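Local coordinates for Mlr7391 protein (Mesorhizobium loti, PDB 3HK4) that is of unknown function but belongs to the SnoaL-like branch of the NTF2-like fold and may act as a polyketide cyclase or related lyase, at residues K27-L32 with E43-D48; D48-Y53 with T130-Y135; D95-R100 with Y122-G127; F101-T106 with M116-L121. One frame throughout, in Å; residues are numbered along the deposited sequence. Where two conformers were deposited one is given.

Contact 1. Residues K27-L32 with E43-D48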
# COMPACT_ATOMS: atom_id res chain seq x y z
N LYS A 27 17.66 -1.25 -20.56
CA LYS A 27 18.22 0.07 -20.75
C LYS A 27 17.14 1.13 -20.77
O LYS A 27 17.26 2.16 -20.13
CB LYS A 27 19.02 0.10 -22.03
CG LYS A 27 19.65 1.45 -22.37
CD LYS A 27 20.27 1.43 -23.79
CE LYS A 27 21.03 2.75 -24.12
NZ LYS A 27 20.19 3.98 -24.15
N ASP A 28 16.06 0.87 -21.46
CA ASP A 28 14.99 1.87 -21.52
C ASP A 28 14.40 2.08 -20.13
O ASP A 28 14.30 3.20 -19.66
CB ASP A 28 13.93 1.43 -22.52
CG ASP A 28 12.88 2.46 -22.78
OD1 ASP A 28 13.20 3.66 -22.77
OD2 ASP A 28 11.72 2.06 -23.01
N PHE A 29 14.01 1.00 -19.48
CA PHE A 29 13.40 1.03 -18.13
C PHE A 29 14.30 1.76 -17.15
O PHE A 29 13.84 2.59 -16.40
CB PHE A 29 13.15 -0.42 -17.71
CG PHE A 29 12.50 -0.59 -16.38
CD1 PHE A 29 11.15 -0.60 -16.26
CD2 PHE A 29 13.26 -0.84 -15.25
CE1 PHE A 29 10.56 -0.79 -15.00
CE2 PHE A 29 12.68 -1.01 -14.01
CZ PHE A 29 11.32 -1.00 -13.90
N THR A 30 15.59 1.47 -17.20
CA THR A 30 16.57 2.11 -16.29
C THR A 30 16.65 3.60 -16.55
O THR A 30 16.67 4.39 -15.61
CB THR A 30 17.95 1.45 -16.42
OG1 THR A 30 17.78 0.06 -16.13
CG2 THR A 30 18.97 2.09 -15.43
N GLU A 31 16.71 3.99 -17.81
CA GLU A 31 16.79 5.39 -18.15
C GLU A 31 15.55 6.13 -17.68
O GLU A 31 15.61 7.24 -17.17
CB GLU A 31 17.01 5.56 -19.67
CG GLU A 31 18.42 5.16 -20.12
CD GLU A 31 18.62 5.18 -21.65
OE1 GLU A 31 17.70 5.59 -22.41
OE2 GLU A 31 19.72 4.76 -22.10
N LEU A 32 14.39 5.51 -17.88
CA LEU A 32 13.17 6.09 -17.40
C LEU A 32 13.18 6.27 -15.88
O LEU A 32 12.81 7.36 -15.36
CB LEU A 32 11.95 5.25 -17.89
CG LEU A 32 11.59 5.36 -19.35
CD1 LEU A 32 10.56 4.24 -19.76
CD2 LEU A 32 11.03 6.71 -19.66
N GLU A 43 3.98 1.71 -16.45
CA GLU A 43 2.91 1.55 -17.44
C GLU A 43 3.42 0.93 -18.72
O GLU A 43 2.73 0.14 -19.38
CB GLU A 43 2.24 2.91 -17.69
CG GLU A 43 1.01 2.89 -18.55
CD GLU A 43 1.26 2.75 -20.04
OE1 GLU A 43 2.22 3.36 -20.55
OE2 GLU A 43 0.46 2.07 -20.71
N LYS A 44 4.60 1.31 -19.15
CA LYS A 44 5.14 0.74 -20.39
C LYS A 44 5.52 -0.73 -20.30
O LYS A 44 5.29 -1.53 -21.22
CB LYS A 44 6.38 1.55 -20.87
CG LYS A 44 6.91 1.18 -22.28
CD LYS A 44 8.01 2.10 -22.72
CE LYS A 44 8.59 1.71 -24.02
NZ LYS A 44 9.54 2.78 -24.41
N TYR A 45 6.08 -1.12 -19.17
CA TYR A 45 6.68 -2.43 -19.10
C TYR A 45 6.06 -3.44 -18.16
O TYR A 45 6.31 -4.61 -18.33
CB TYR A 45 8.18 -2.27 -18.73
CG TYR A 45 9.00 -1.69 -19.87
CD1 TYR A 45 9.17 -2.40 -21.02
CD2 TYR A 45 9.59 -0.44 -19.78
CE1 TYR A 45 9.87 -1.92 -22.07
CE2 TYR A 45 10.32 0.07 -20.83
CZ TYR A 45 10.50 -0.71 -21.97
OH TYR A 45 11.18 -0.27 -23.09
N ASN A 46 5.26 -3.02 -17.18
CA ASN A 46 4.77 -4.00 -16.22
C ASN A 46 3.72 -4.89 -16.84
O ASN A 46 2.85 -4.43 -17.55
CB ASN A 46 4.17 -3.38 -14.98
CG ASN A 46 5.18 -2.73 -14.09
OD1 ASN A 46 6.41 -2.94 -14.20
ND2 ASN A 46 4.66 -1.99 -13.09
N ALA A 47 3.81 -6.17 -16.54
CA ALA A 47 2.78 -7.12 -17.01
C ALA A 47 1.54 -6.85 -16.20
O ALA A 47 1.64 -6.40 -15.06
CB ALA A 47 3.23 -8.56 -16.77
N ASP A 48 0.37 -7.11 -16.75
CA ASP A 48 -0.88 -6.86 -16.02
C ASP A 48 -0.96 -7.60 -14.68
O ASP A 48 -1.62 -7.17 -13.74
CB ASP A 48 -2.06 -7.33 -16.87
CG ASP A 48 -2.33 -6.43 -18.07
OD1 ASP A 48 -1.75 -5.31 -18.16
OD2 ASP A 48 -3.14 -6.87 -18.92
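Phe29 and Tyr45 mark the closest backbone approach between residues 27-32 and 43-48, with CA atoms 7.6 Å apart, a spacing that only side chains can bridge. Residues 27-32 are helical throughout. In the second segment the helix runs to Tyr45, Asn46 is the first residue to leave helical angles, and the chain goes on into a short strand from there.

Asp28 carries the polar part of the contact. Its CG stands anti to the backbone N (chi1 -173°), and the carboxylate reaches across so that OD2 receives two donors. Lys44 NZ forms a salt bridge with Asp28 OD2 at 2.7 Å, approaching on the syn side and 19° out of the carboxylate plane. The second donor is the phenol: Tyr45 OH is modelled 2.4 Å from Asp28 OD2, a hydrogen bond so short that its exact length is doubtful. OD2 lies at the edge of the Tyr45 ring, close to its plane, while the carboxylate itself is turned 79° from that ring.

The contact pairs the two N-terminal helices, 22-34 and 38-45, which lie against the curved sheet as in other NTF2-like proteins; Phe29 continues inward to meet the rings of Phe97 and Tyr122.

Phe29 and Leu32 add apolar contacts to the Tyr45 ring. Tyr45 CD2 meets the edge of the Phe29 ring at CD1, 3.9 Å away, the two side chains running alongside one another with opposite senses. Leu32 CD1 approaches Tyr45 CE2 at 4.3 Å, near the ring plane. Over one face of the same ring lies Lys44 CG, 3.8 Å above the plane of Tyr45, and from there the extended lysine chain runs out to Asp28.

Contact 2. Residues D48-Y53 with T130-Y135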
# COMPACT_ATOMS: atom_id res chain seq x y z
N ASP A 48 0.37 -7.11 -16.75
CA ASP A 48 -0.88 -6.86 -16.02
C ASP A 48 -0.96 -7.60 -14.68
O ASP A 48 -1.62 -7.17 -13.74
CB ASP A 48 -2.06 -7.33 -16.87
CG ASP A 48 -2.33 -6.43 -18.07
OD1 ASP A 48 -1.75 -5.31 -18.16
OD2 ASP A 48 -3.14 -6.87 -18.92
N ASP A 49 -0.31 -8.76 -14.64
CA ASP A 49 -0.27 -9.58 -13.45
C ASP A 49 1.09 -9.52 -12.75
O ASP A 49 1.50 -10.49 -12.13
CB ASP A 49 -0.64 -11.02 -13.81
CG ASP A 49 0.31 -11.65 -14.81
OD1 ASP A 49 1.08 -10.96 -15.49
OD2 ASP A 49 0.25 -12.88 -14.94
N ILE A 50 1.79 -8.40 -12.86
CA ILE A 50 3.07 -8.27 -12.22
C ILE A 50 3.01 -8.58 -10.68
O ILE A 50 2.15 -8.08 -9.98
CB ILE A 50 3.67 -6.86 -12.45
CG1 ILE A 50 5.07 -6.80 -11.87
CG2 ILE A 50 2.69 -5.73 -11.93
CD1 ILE A 50 5.98 -5.63 -12.30
N ALA A 51 3.97 -9.39 -10.19
CA ALA A 51 4.13 -9.71 -8.76
C ALA A 51 5.30 -8.88 -8.23
O ALA A 51 6.33 -8.82 -8.85
CB ALA A 51 4.43 -11.19 -8.60
N SER A 52 5.11 -8.21 -7.09
CA SER A 52 6.14 -7.36 -6.51
C SER A 52 6.40 -7.86 -5.11
O SER A 52 5.47 -7.98 -4.31
CB SER A 52 5.65 -5.93 -6.48
OG SER A 52 6.68 -5.04 -5.97
N TYR A 53 7.66 -8.09 -4.79
CA TYR A 53 8.07 -8.66 -3.52
C TYR A 53 9.09 -7.78 -2.78
O TYR A 53 10.21 -7.64 -3.23
CB TYR A 53 8.74 -10.04 -3.77
CG TYR A 53 7.85 -11.08 -4.35
CD1 TYR A 53 7.05 -11.86 -3.54
CD2 TYR A 53 7.80 -11.30 -5.73
CE1 TYR A 53 6.24 -12.83 -4.08
CE2 TYR A 53 7.00 -12.24 -6.25
CZ TYR A 53 6.20 -12.99 -5.44
OH TYR A 53 5.39 -13.93 -5.98
N THR A 130 7.29 -9.34 -15.34
CA THR A 130 6.36 -10.22 -14.62
C THR A 130 6.61 -10.29 -13.10
O THR A 130 5.73 -10.65 -12.33
CB THR A 130 6.42 -11.64 -15.21
OG1 THR A 130 7.76 -12.14 -15.15
CG2 THR A 130 5.98 -11.61 -16.60
N GLU A 131 7.81 -9.93 -12.67
CA GLU A 131 8.13 -9.96 -11.30
C GLU A 131 9.19 -8.91 -11.00
O GLU A 131 10.01 -8.64 -11.84
CB GLU A 131 8.62 -11.34 -10.86
CG GLU A 131 9.02 -11.37 -9.32
CD GLU A 131 9.68 -12.70 -8.86
OE1 GLU A 131 9.02 -13.75 -8.97
OE2 GLU A 131 10.86 -12.66 -8.39
N GLU A 132 9.05 -8.21 -9.87
CA GLU A 132 10.09 -7.34 -9.34
C GLU A 132 10.31 -7.81 -7.91
O GLU A 132 9.36 -8.06 -7.20
CB GLU A 132 9.76 -5.86 -9.42
CG GLU A 132 8.45 -5.46 -8.85
CD GLU A 132 8.22 -3.97 -8.87
OE1 GLU A 132 8.58 -3.28 -9.86
OE2 GLU A 132 7.66 -3.52 -7.85
N ARG A 133 11.57 -7.92 -7.49
CA ARG A 133 11.91 -8.45 -6.19
C ARG A 133 13.02 -7.58 -5.60
O ARG A 133 14.01 -7.34 -6.26
CB ARG A 133 12.35 -9.91 -6.33
CG ARG A 133 12.60 -10.58 -5.02
CD ARG A 133 12.96 -12.04 -5.17
NE ARG A 133 11.86 -12.85 -5.67
CZ ARG A 133 10.91 -13.44 -4.92
NH1 ARG A 133 10.87 -13.30 -3.59
NH2 ARG A 133 9.98 -14.17 -5.50
N PHE A 134 12.81 -7.09 -4.36
CA PHE A 134 13.75 -6.18 -3.71
C PHE A 134 14.52 -6.83 -2.60
O PHE A 134 13.98 -7.60 -1.84
CB PHE A 134 13.02 -4.88 -3.31
CG PHE A 134 12.32 -4.24 -4.50
CD1 PHE A 134 13.04 -3.55 -5.44
CD2 PHE A 134 11.01 -4.44 -4.73
CE1 PHE A 134 12.44 -3.04 -6.55
CE2 PHE A 134 10.41 -3.92 -5.85
CZ PHE A 134 11.12 -3.21 -6.73
N TYR A 135 15.81 -6.46 -2.50
CA TYR A 135 16.74 -7.06 -1.60
C TYR A 135 17.30 -5.92 -0.78
O TYR A 135 17.75 -4.94 -1.37
CB TYR A 135 17.85 -7.74 -2.41
CG TYR A 135 17.41 -8.93 -3.26
CD1 TYR A 135 16.71 -8.75 -4.43
CD2 TYR A 135 17.73 -10.21 -2.88
CE1 TYR A 135 16.28 -9.85 -5.20
CE2 TYR A 135 17.30 -11.30 -3.65
CZ TYR A 135 16.58 -11.10 -4.81
OH TYR A 135 16.16 -12.23 -5.50
O HOH W 1 3.72 -12.57 -12.38
O HOH W 2 6.50 -14.28 -9.02
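Tyr53 offers one face of its ring to the guanidinium of Arg133, which lies flat on it: the planes are 12° apart, the group centres 4.1 Å apart. The overlap is offset toward the rim, with Arg133 NH2 3.6 Å from Tyr53 CD2, and Arg133 CZ is placed over the face in cation-pi geometry. At the edge of the tyrosine ring, in its plane, comes Glu131 CG. The carboxylate of Glu131 holds the guanidinium in turn, Arg133 NE bonding Glu131 OE2 at 2.9 Å from above the carboxylate plane, while a water links Glu131 OE1 with Tyr53 OH.

On the other face of the sheet, Ser52 OG donates to Glu132 OE2 at 2.6 Å, using the oxygen's anti lone pair. Glu132 reaches it because CG sits between its backbone N and carbonyl carbon (chi1 52°) and the chain then extends. Both oxygens lie at the edge of the Phe134 ring, and Lys72 of helix 66-78 also bonds Ser52 OG.

The backbones run in parallel register, Ala51 beside Glu131 through Tyr53 beside Arg133. Glu132 uses both its N, 3.0 Å from Ala51 O, and its O, 2.9 Å from Tyr53 N, while Ala51 N meets Thr130 O almost straight, at 173°. This is the parallel strand pair of the mixed NTF2-like sheet, formed where the early strand 50-53 lies beside the C-terminal strand 128-135.

Contact 3. Residues D95-R100 with Y122-G127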
# COMPACT_ATOMS: atom_id res chain seq x y z
N ASP A 95 16.87 -13.84 -18.64
CA ASP A 95 15.56 -13.15 -18.69
C ASP A 95 15.39 -12.11 -17.58
O ASP A 95 14.26 -11.66 -17.33
CB ASP A 95 14.38 -14.18 -18.60
CG ASP A 95 14.35 -15.02 -17.25
OD1 ASP A 95 15.35 -15.08 -16.54
OD2 ASP A 95 13.34 -15.71 -16.94
N GLN A 96 16.48 -11.74 -16.91
CA GLN A 96 16.39 -10.80 -15.83
C GLN A 96 17.45 -9.73 -15.83
O GLN A 96 18.51 -9.87 -16.41
CB GLN A 96 16.53 -11.55 -14.50
CG GLN A 96 15.51 -12.65 -14.22
CD GLN A 96 15.80 -13.28 -12.86
OE1 GLN A 96 16.96 -13.46 -12.47
NE2 GLN A 96 14.77 -13.60 -12.16
N PHE A 97 17.11 -8.64 -15.16
CA PHE A 97 18.06 -7.57 -14.89
C PHE A 97 17.88 -7.04 -13.47
O PHE A 97 16.83 -7.18 -12.87
CB PHE A 97 18.00 -6.46 -15.91
CG PHE A 97 16.75 -5.62 -15.87
CD1 PHE A 97 15.66 -5.99 -16.61
CD2 PHE A 97 16.70 -4.45 -15.15
CE1 PHE A 97 14.51 -5.22 -16.60
CE2 PHE A 97 15.58 -3.68 -15.15
CZ PHE A 97 14.46 -4.07 -15.90
N ALA A 98 18.98 -6.52 -12.95
CA ALA A 98 19.08 -5.98 -11.63
C ALA A 98 19.52 -4.55 -11.68
O ALA A 98 20.30 -4.15 -12.58
CB ALA A 98 20.17 -6.81 -10.79
N LEU A 99 19.03 -3.79 -10.72
CA LEU A 99 19.39 -2.40 -10.52
C LEU A 99 19.74 -2.20 -9.06
O LEU A 99 19.23 -2.88 -8.18
CB LEU A 99 18.23 -1.45 -10.87
CG LEU A 99 17.77 -1.43 -12.31
CD1 LEU A 99 16.46 -0.62 -12.48
CD2 LEU A 99 18.89 -0.86 -13.14
N ARG A 100 20.62 -1.27 -8.79
CA ARG A 100 20.98 -0.95 -7.42
C ARG A 100 20.54 0.51 -7.19
O ARG A 100 20.87 1.38 -7.98
CB ARG A 100 22.47 -1.17 -7.20
CG ARG A 100 22.92 -1.05 -5.70
CD ARG A 100 23.28 0.36 -5.36
NE ARG A 100 23.94 0.48 -4.07
CZ ARG A 100 25.21 0.13 -3.83
NH1 ARG A 100 26.00 -0.39 -4.78
NH2 ARG A 100 25.69 0.31 -2.61
N TYR A 122 14.43 -7.79 -11.75
CA TYR A 122 13.28 -7.70 -12.61
C TYR A 122 13.28 -8.87 -13.55
O TYR A 122 14.27 -9.09 -14.17
CB TYR A 122 13.30 -6.40 -13.39
CG TYR A 122 13.25 -5.18 -12.46
CD1 TYR A 122 14.40 -4.62 -11.97
CD2 TYR A 122 12.03 -4.62 -12.09
CE1 TYR A 122 14.36 -3.54 -11.09
CE2 TYR A 122 11.98 -3.55 -11.20
CZ TYR A 122 13.14 -3.02 -10.71
OH TYR A 122 13.10 -1.92 -9.87
N THR A 123 12.20 -9.62 -13.59
CA THR A 123 12.04 -10.75 -14.53
C THR A 123 11.15 -10.35 -15.72
O THR A 123 10.05 -9.81 -15.53
CB THR A 123 11.38 -11.90 -13.85
OG1 THR A 123 12.16 -12.27 -12.72
CG2 THR A 123 11.23 -13.09 -14.80
N VAL A 124 11.60 -10.68 -16.93
CA VAL A 124 10.90 -10.30 -18.16
C VAL A 124 10.41 -11.52 -18.89
O VAL A 124 11.17 -12.47 -19.07
CB VAL A 124 11.83 -9.53 -19.07
CG1 VAL A 124 11.18 -9.14 -20.39
CG2 VAL A 124 12.32 -8.24 -18.31
N LYS A 125 9.16 -11.49 -19.30
CA LYS A 125 8.56 -12.59 -20.02
C LYS A 125 7.72 -11.94 -21.11
O LYS A 125 6.91 -11.09 -20.83
CB LYS A 125 7.75 -13.47 -19.06
CG LYS A 125 7.05 -14.66 -19.68
CD LYS A 125 5.97 -15.26 -18.73
N ASN A 126 8.00 -12.26 -22.37
CA ASN A 126 7.23 -11.72 -23.51
C ASN A 126 7.20 -10.21 -23.52
O ASN A 126 6.19 -9.62 -23.76
CB ASN A 126 5.82 -12.28 -23.53
CG ASN A 126 5.78 -13.78 -23.72
OD1 ASN A 126 6.58 -14.34 -24.47
ND2 ASN A 126 4.84 -14.44 -23.06
N GLY A 127 8.34 -9.59 -23.20
CA GLY A 127 8.48 -8.16 -23.28
C GLY A 127 7.96 -7.34 -22.13
O GLY A 127 8.02 -6.13 -22.19
O HOH W 3 10.97 -15.01 -18.15
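Phe97 and Tyr122 form an antiparallel hydrogen-bonded pair: Tyr122 N reaches Phe97 O at 2.7 Å, and Phe97 N reaches Tyr122 O at 3.0 Å. A further backbone bond joins Val124 N to Asp95 O, and a water spans Asp95 OD2 and Val124 O.

The aromatic contact is CH-pi rather than a stack. Tyr122 CB sits over one face of the Phe97 ring, 3.7 Å from its centroid, whereas the two rings, with planes 19° apart, are slid so far that they barely overlap. A chi1 of 70° swings the Phe97 ring across to Tyr122, bringing its face under CB. Val124 CG2 touches the ring edge, and Leu99 CD1 packs on Tyr122 CE1 at 3.9 Å. A leucine in place of Phe97 would probably lose the flat surface under Tyr122 CB and open a gap beside Val124.

On the face of Gln96 and Thr123 the contact is polar: Gln96 NE2 donates to Thr123 OG1 at 3.0 Å, the two side chains lying alongside each other.

Helix 22-34 covers the aromatic face, Ala26 touching Phe97 and Ile22 touching Val124; strands 80-93 and 128-135 flank the hairpin, with Pro90 touching Phe97 and Ile129 touching Tyr122.

Contact 4. Residues F101-T106 with M116-L121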
# COMPACT_ATOMS: atom_id res chain seq x y z
N PHE A 101 19.75 0.70 -6.14
CA PHE A 101 19.14 1.97 -5.77
C PHE A 101 19.77 2.40 -4.48
O PHE A 101 19.81 1.60 -3.56
CB PHE A 101 17.67 1.78 -5.52
CG PHE A 101 16.91 1.25 -6.71
CD1 PHE A 101 16.49 2.11 -7.71
CD2 PHE A 101 16.56 -0.08 -6.79
CE1 PHE A 101 15.76 1.66 -8.78
CE2 PHE A 101 15.85 -0.56 -7.86
CZ PHE A 101 15.43 0.30 -8.86
N LYS A 102 20.29 3.61 -4.45
CA LYS A 102 20.85 4.23 -3.22
C LYS A 102 20.29 5.65 -3.18
O LYS A 102 20.59 6.48 -4.05
CB LYS A 102 22.39 4.22 -3.18
CG LYS A 102 22.93 4.40 -1.74
CD LYS A 102 24.43 4.71 -1.63
CE LYS A 102 25.33 3.48 -1.78
NZ LYS A 102 26.79 3.83 -1.50
N PHE A 103 19.42 5.92 -2.23
CA PHE A 103 18.76 7.23 -2.10
C PHE A 103 18.43 7.58 -0.66
O PHE A 103 18.18 6.70 0.16
CB PHE A 103 17.47 7.25 -2.92
CG PHE A 103 16.49 6.16 -2.54
CD1 PHE A 103 16.57 4.88 -3.12
CD2 PHE A 103 15.48 6.40 -1.62
CE1 PHE A 103 15.65 3.85 -2.76
CE2 PHE A 103 14.56 5.38 -1.26
CZ PHE A 103 14.64 4.11 -1.85
N ASP A 104 18.47 8.88 -0.36
CA ASP A 104 18.05 9.37 0.94
C ASP A 104 16.57 9.64 0.82
O ASP A 104 16.10 10.11 -0.20
CB ASP A 104 18.79 10.65 1.40
CG ASP A 104 20.22 10.36 1.90
OD1 ASP A 104 20.69 9.21 1.85
OD2 ASP A 104 20.87 11.31 2.35
N VAL A 105 15.85 9.36 1.90
CA VAL A 105 14.42 9.53 1.93
C VAL A 105 13.98 9.85 3.35
O VAL A 105 14.61 9.42 4.32
CB VAL A 105 13.72 8.21 1.46
CG1 VAL A 105 14.05 7.09 2.36
CG2 VAL A 105 12.26 8.36 1.47
N THR A 106 12.91 10.63 3.48
CA THR A 106 12.35 10.90 4.79
C THR A 106 10.94 10.36 4.82
O THR A 106 10.02 10.94 4.18
CB THR A 106 12.28 12.39 5.13
OG1 THR A 106 13.60 12.93 5.15
CG2 THR A 106 11.64 12.56 6.50
N MSE A 116 18.42 4.64 1.91
CA MSE A 116 17.97 3.35 1.50
C MSE A 116 19.01 2.82 0.53
O MSE A 116 19.63 3.57 -0.21
CB MSE A 116 16.61 3.45 0.84
CG MSE A 116 15.51 3.89 1.82
SE MSE A 116 15.34 2.72 3.41
CE MSE A 116 13.96 3.69 4.32
N ASP A 117 19.29 1.52 0.62
CA ASP A 117 20.25 0.92 -0.28
C ASP A 117 19.68 -0.44 -0.59
O ASP A 117 19.58 -1.31 0.27
CB ASP A 117 21.61 0.85 0.42
CG ASP A 117 22.76 0.46 -0.50
OD1 ASP A 117 22.56 0.10 -1.67
OD2 ASP A 117 23.90 0.50 -0.03
N GLU A 118 19.19 -0.58 -1.82
CA GLU A 118 18.56 -1.82 -2.22
C GLU A 118 18.87 -2.26 -3.64
O GLU A 118 19.33 -1.48 -4.49
CB GLU A 118 17.04 -1.75 -1.96
CG GLU A 118 16.31 -0.57 -2.48
CD GLU A 118 14.78 -0.75 -2.37
OE1 GLU A 118 14.33 -1.55 -1.49
OE2 GLU A 118 14.05 -0.10 -3.18
N VAL A 119 18.64 -3.55 -3.87
CA VAL A 119 18.80 -4.13 -5.15
C VAL A 119 17.43 -4.59 -5.55
O VAL A 119 16.71 -5.22 -4.78
CB VAL A 119 19.84 -5.31 -5.21
CG1 VAL A 119 19.80 -5.98 -6.54
CG2 VAL A 119 21.29 -4.77 -4.95
N GLY A 120 17.09 -4.25 -6.78
CA GLY A 120 15.84 -4.72 -7.41
C GLY A 120 16.14 -5.73 -8.51
O GLY A 120 17.01 -5.49 -9.34
N LEU A 121 15.41 -6.84 -8.56
CA LEU A 121 15.59 -7.85 -9.61
C LEU A 121 14.32 -7.95 -10.42
O LEU A 121 13.25 -8.19 -9.85
CB LEU A 121 15.93 -9.21 -9.01
CG LEU A 121 16.30 -10.34 -9.95
CD1 LEU A 121 17.70 -10.10 -10.62
CD2 LEU A 121 16.32 -11.65 -9.18
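Pairing of Phe101 with Glu118 and of Phe103 with Met116 makes this an antiparallel beta-hairpin contact, in the half of strands 96-107 and 114-125 nearer their connecting turn. The N-to-C directions of the two strand segments are 155° apart, and both named pairs are hydrogen-bonded. Phe101 N meets Glu118 O at 2.8 Å in a nearly straight bond (177°), and Met116 N meets Phe103 O at 2.7 Å.

The tightest side-chain packing is on the face holding Phe103 and Met116, the latter a selenomethionine. Met116 CB lies over the Phe103 ring, 3.6 Å from its centroid, in a CH-pi contact. Val105 CG1 adds an approach of 3.6 Å to Met116 CG; two conformers were modelled for Met116, which leaves its outer end less certain. With an alanine at Phe103, Met116 would probably lose the surface its CB and CG rest on and be freer to turn. Gly120 N lies at the edge of the Phe101 ring, 4.0 Å from Phe101 CE2; a CB built on Gly120 would fall a tight 3.1 Å from Phe101 CE2.

On the other face Lys102 and Asp117 are side by side in the register, yet Lys102 NZ stays 4.6 Å from Asp117 OD2. Asp117 pairs with Arg100 instead. The chemistry across these segments is therefore mainly backbone hydrogen bonding and aliphatic-aromatic packing, with any Lys102-Asp117 attraction probably long-range.

Contacts 3 and 4 hold the same two strands, 96-107 and 114-125, at different points; contact 2 joins the C-terminal strand to 50-53, and Thr123 to Thr130 and Glu131 backbone bonds carry the sheet across to contact 3. Contact 1, between helices, shares Asp48 with contact 2 and packs on contact 3, mainly through Phe29, but stays about 6 Å from contact 4 at nearest atoms. All four are partly buried: contact 3 has the largest share of buried residues, contact 4 the smallest. The chemistry follows, with a charged and phenolic grip between helices in contact 1, a cation-pi stack and buried Ser-Glu bond in contact 2, and aromatic-aliphatic packing in the hairpin.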